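Local coordinates for uncharacterized HIT-like protein HP_0404 (Helicobacter pylori 26695, PDB 4ZGL) that is an uncharacterised member of the histidine triad family, and probably hydrolyses adenosine 5'-monophosphoramidates as its HINT relatives do, at residues 34-42 with 59-70. Sequence-based numbering, arbitrary orientation.
Sequences KVHALVIPK and MTSFIFEVVEKL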
# COMPACT_ATOMS: atom_id res chain seq x y z
N LYS A 34 10.21 -0.82 -15.17
CA LYS A 34 10.60 -2.01 -15.94
C LYS A 34 9.52 -3.10 -15.83
O LYS A 34 9.04 -3.60 -16.85
CB LYS A 34 11.97 -2.52 -15.45
CG LYS A 34 13.17 -1.64 -15.86
CD LYS A 34 14.48 -2.42 -15.77
CE LYS A 34 15.69 -1.50 -15.82
NZ LYS A 34 16.72 -1.78 -14.77
N VAL A 35 9.13 -3.42 -14.61
CA VAL A 35 7.97 -4.26 -14.36
C VAL A 35 6.90 -3.42 -13.66
O VAL A 35 7.16 -2.84 -12.60
CB VAL A 35 8.31 -5.50 -13.51
CG1 VAL A 35 7.04 -6.24 -13.10
CG2 VAL A 35 9.25 -6.42 -14.27
N HIS A 36 5.72 -3.36 -14.27
CA HIS A 36 4.59 -2.63 -13.71
C HIS A 36 3.34 -3.50 -13.76
O HIS A 36 2.75 -3.69 -14.82
CB HIS A 36 4.36 -1.33 -14.47
CG HIS A 36 3.27 -0.49 -13.89
ND1 HIS A 36 3.00 0.79 -14.33
CD2 HIS A 36 2.42 -0.72 -12.87
CE1 HIS A 36 2.00 1.29 -13.62
NE2 HIS A 36 1.63 0.39 -12.73
N ALA A 37 2.94 -4.02 -12.60
CA ALA A 37 1.73 -4.83 -12.48
C ALA A 37 0.64 -4.11 -11.68
O ALA A 37 0.93 -3.18 -10.92
CB ALA A 37 2.06 -6.16 -11.83
N LEU A 38 -0.60 -4.55 -11.88
CA LEU A 38 -1.74 -4.04 -11.14
C LEU A 38 -2.41 -5.20 -10.43
O LEU A 38 -2.59 -6.26 -11.02
CB LEU A 38 -2.74 -3.38 -12.09
CG LEU A 38 -2.27 -2.09 -12.76
CD1 LEU A 38 -3.13 -1.79 -13.98
CD2 LEU A 38 -2.30 -0.93 -11.78
N VAL A 39 -2.76 -5.01 -9.16
CA VAL A 39 -3.50 -6.02 -8.40
C VAL A 39 -4.88 -5.47 -8.06
O VAL A 39 -5.00 -4.42 -7.43
CB VAL A 39 -2.78 -6.39 -7.09
CG1 VAL A 39 -3.57 -7.45 -6.33
CG2 VAL A 39 -1.37 -6.87 -7.39
N ILE A 40 -5.92 -6.20 -8.47
CA ILE A 40 -7.30 -5.73 -8.26
C ILE A 40 -8.19 -6.81 -7.64
O ILE A 40 -8.01 -8.00 -7.91
CB ILE A 40 -7.96 -5.10 -9.51
CG1 ILE A 40 -8.27 -6.13 -10.61
CG2 ILE A 40 -7.08 -3.95 -9.99
CD1 ILE A 40 -9.21 -5.62 -11.68
N PRO A 41 -9.11 -6.37 -6.77
CA PRO A 41 -10.10 -7.29 -6.24
C PRO A 41 -11.19 -7.51 -7.28
O PRO A 41 -11.60 -6.56 -7.93
CB PRO A 41 -10.65 -6.55 -5.02
CG PRO A 41 -10.48 -5.11 -5.37
CD PRO A 41 -9.18 -5.05 -6.12
N LYS A 42 -11.62 -8.75 -7.45
CA LYS A 42 -12.71 -9.06 -8.39
C LYS A 42 -14.02 -8.44 -7.91
O LYS A 42 -14.86 -8.06 -8.73
CB LYS A 42 -12.87 -10.57 -8.55
CG LYS A 42 -11.73 -11.23 -9.31
CD LYS A 42 -11.95 -12.73 -9.39
CE LYS A 42 -11.04 -13.37 -10.42
NZ LYS A 42 -11.36 -14.82 -10.57
N MET A 59 -5.47 -10.08 0.23
CA MET A 59 -4.78 -9.37 -0.85
C MET A 59 -3.28 -9.30 -0.61
O MET A 59 -2.50 -9.43 -1.54
CB MET A 59 -5.32 -7.95 -1.00
CG MET A 59 -4.79 -7.23 -2.23
SD MET A 59 -5.43 -5.55 -2.34
CE MET A 59 -6.53 -5.65 -3.75
N THR A 60 -2.89 -9.06 0.64
CA THR A 60 -1.49 -9.03 1.03
C THR A 60 -0.83 -10.37 0.69
O THR A 60 0.28 -10.41 0.15
CB THR A 60 -1.35 -8.77 2.54
OG1 THR A 60 -1.95 -7.51 2.85
CG2 THR A 60 0.11 -8.76 2.97
N SER A 61 -1.54 -11.44 1.01
CA SER A 61 -1.11 -12.79 0.66
C SER A 61 -0.97 -12.94 -0.85
O SER A 61 0.02 -13.48 -1.35
CB SER A 61 -2.12 -13.80 1.20
OG SER A 61 -1.54 -15.08 1.32
N PHE A 62 -1.97 -12.44 -1.58
CA PHE A 62 -1.96 -12.46 -3.04
C PHE A 62 -0.84 -11.62 -3.64
O PHE A 62 -0.25 -11.99 -4.65
CB PHE A 62 -3.32 -11.98 -3.57
CG PHE A 62 -3.47 -12.11 -5.06
CD1 PHE A 62 -3.69 -13.35 -5.63
CD2 PHE A 62 -3.42 -10.99 -5.88
CE1 PHE A 62 -3.84 -13.48 -7.00
CE2 PHE A 62 -3.58 -11.11 -7.25
CZ PHE A 62 -3.79 -12.35 -7.81
N ILE A 63 -0.55 -10.48 -3.01
CA ILE A 63 0.53 -9.60 -3.47
C ILE A 63 1.89 -10.28 -3.39
O ILE A 63 2.70 -10.15 -4.30
CB ILE A 63 0.54 -8.26 -2.69
CG1 ILE A 63 -0.63 -7.39 -3.14
CG2 ILE A 63 1.85 -7.51 -2.91
CD1 ILE A 63 -0.94 -6.23 -2.22
N PHE A 64 2.12 -11.02 -2.31
CA PHE A 64 3.35 -11.80 -2.17
C PHE A 64 3.48 -12.82 -3.29
O PHE A 64 4.58 -13.08 -3.78
CB PHE A 64 3.41 -12.52 -0.81
CG PHE A 64 3.44 -11.59 0.38
CD1 PHE A 64 4.13 -10.38 0.35
CD2 PHE A 64 2.80 -11.95 1.56
CE1 PHE A 64 4.15 -9.55 1.46
CE2 PHE A 64 2.82 -11.12 2.67
CZ PHE A 64 3.50 -9.92 2.62
N GLU A 65 2.36 -13.42 -3.70
CA GLU A 65 2.37 -14.38 -4.80
C GLU A 65 2.72 -13.74 -6.14
O GLU A 65 3.41 -14.35 -6.96
CB GLU A 65 1.03 -15.11 -4.89
CG GLU A 65 0.76 -16.03 -3.72
CD GLU A 65 -0.60 -16.72 -3.80
OE1 GLU A 65 -1.17 -16.80 -4.91
OE2 GLU A 65 -1.09 -17.20 -2.76
N VAL A 66 2.25 -12.52 -6.36
CA VAL A 66 2.52 -11.89 -7.65
C VAL A 66 3.98 -11.46 -7.75
O VAL A 66 4.64 -11.82 -8.71
CB VAL A 66 1.55 -10.83 -8.12
CG1 VAL A 66 0.14 -11.40 -8.29
CG2 VAL A 66 1.57 -9.69 -7.17
N VAL A 67 4.49 -10.72 -6.75
CA VAL A 67 5.88 -10.26 -6.77
C VAL A 67 6.87 -11.41 -6.86
O VAL A 67 7.97 -11.25 -7.41
CB VAL A 67 6.26 -9.39 -5.56
CG1 VAL A 67 5.51 -8.06 -5.60
CG2 VAL A 67 6.03 -10.12 -4.24
N GLU A 68 6.50 -12.57 -6.33
CA GLU A 68 7.39 -13.72 -6.40
C GLU A 68 7.29 -14.37 -7.78
O GLU A 68 8.30 -14.78 -8.33
CB GLU A 68 7.20 -14.65 -5.21
CG GLU A 68 6.65 -16.03 -5.53
CD GLU A 68 6.47 -16.89 -4.29
OE1 GLU A 68 6.88 -16.44 -3.18
OE2 GLU A 68 5.94 -18.02 -4.43
N LYS A 69 6.09 -14.41 -8.36
CA LYS A 69 5.95 -14.81 -9.76
C LYS A 69 6.71 -13.89 -10.71
O LYS A 69 7.35 -14.35 -11.65
CB LYS A 69 4.48 -14.82 -10.18
CG LYS A 69 4.29 -15.44 -11.56
CD LYS A 69 3.03 -16.28 -11.62
CE LYS A 69 2.86 -16.99 -12.93
NZ LYS A 69 2.92 -16.22 -14.19
N LEU A 70 6.64 -12.58 -10.48
CA LEU A 70 7.38 -11.63 -11.31
C LEU A 70 8.88 -11.63 -11.03
O LEU A 70 9.64 -11.10 -11.83
CB LEU A 70 6.84 -10.21 -11.17
CG LEU A 70 5.36 -10.00 -11.52
CD1 LEU A 70 4.92 -8.59 -11.15
CD2 LEU A 70 5.12 -10.27 -12.99
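Val39 sets its CG1 methyl at the edge of the Phe62 ring, close to the ring plane, 3.6 Å from Phe62 CD2. With that methyl anti to the backbone N (chi1 -179°), it reaches in among Met59, Phe62 and Ile63, while the other branch meets the next turn of the helix, where Val39 CG2 lies 4.1 Å from Val66 CG2. One valine thus spans two helical turns. Toward the end of the strand, Met59 runs extended through its first two torsions and then bends at the sulfur (chi3 -110°), bringing CE to 3.6 Å from Pro41 CD. At the other end, Leu70 CD1 touches both Val35 CG1, at 3.7 Å, and Ala37 CB, at 3.8 Å.

Strand 36-41 and the helical segment 59-70 run nearly antiparallel, at 153°, with axes 9.9 Å apart at closest approach. Ala37 and Val39, like Val35, point toward the helix, whereas His36 and Ile40 point away. This alternation gives the central strand of the HIT-fold sheet two different faces: one is packed by helix 53-70, and on the other His36 NE2 hydrogen-bonds His97 ND1 of the histidine triad motif. Strands 23-27 and 96-100 flank strand 36-41; from them Phe23 meets the Phe62 ring, and Ile98 touches Val66 and Val39. On another side of the helix, Phe48 of the second subunit packs on Ile63 and Phe64.

No hydrogen bond or salt bridge joins the two segments. Helix and sheet are therefore held together here by the fit of mostly buried aliphatic, thioether and aromatic groups, a cohesion that is hydrophobic and dispersive rather than polar.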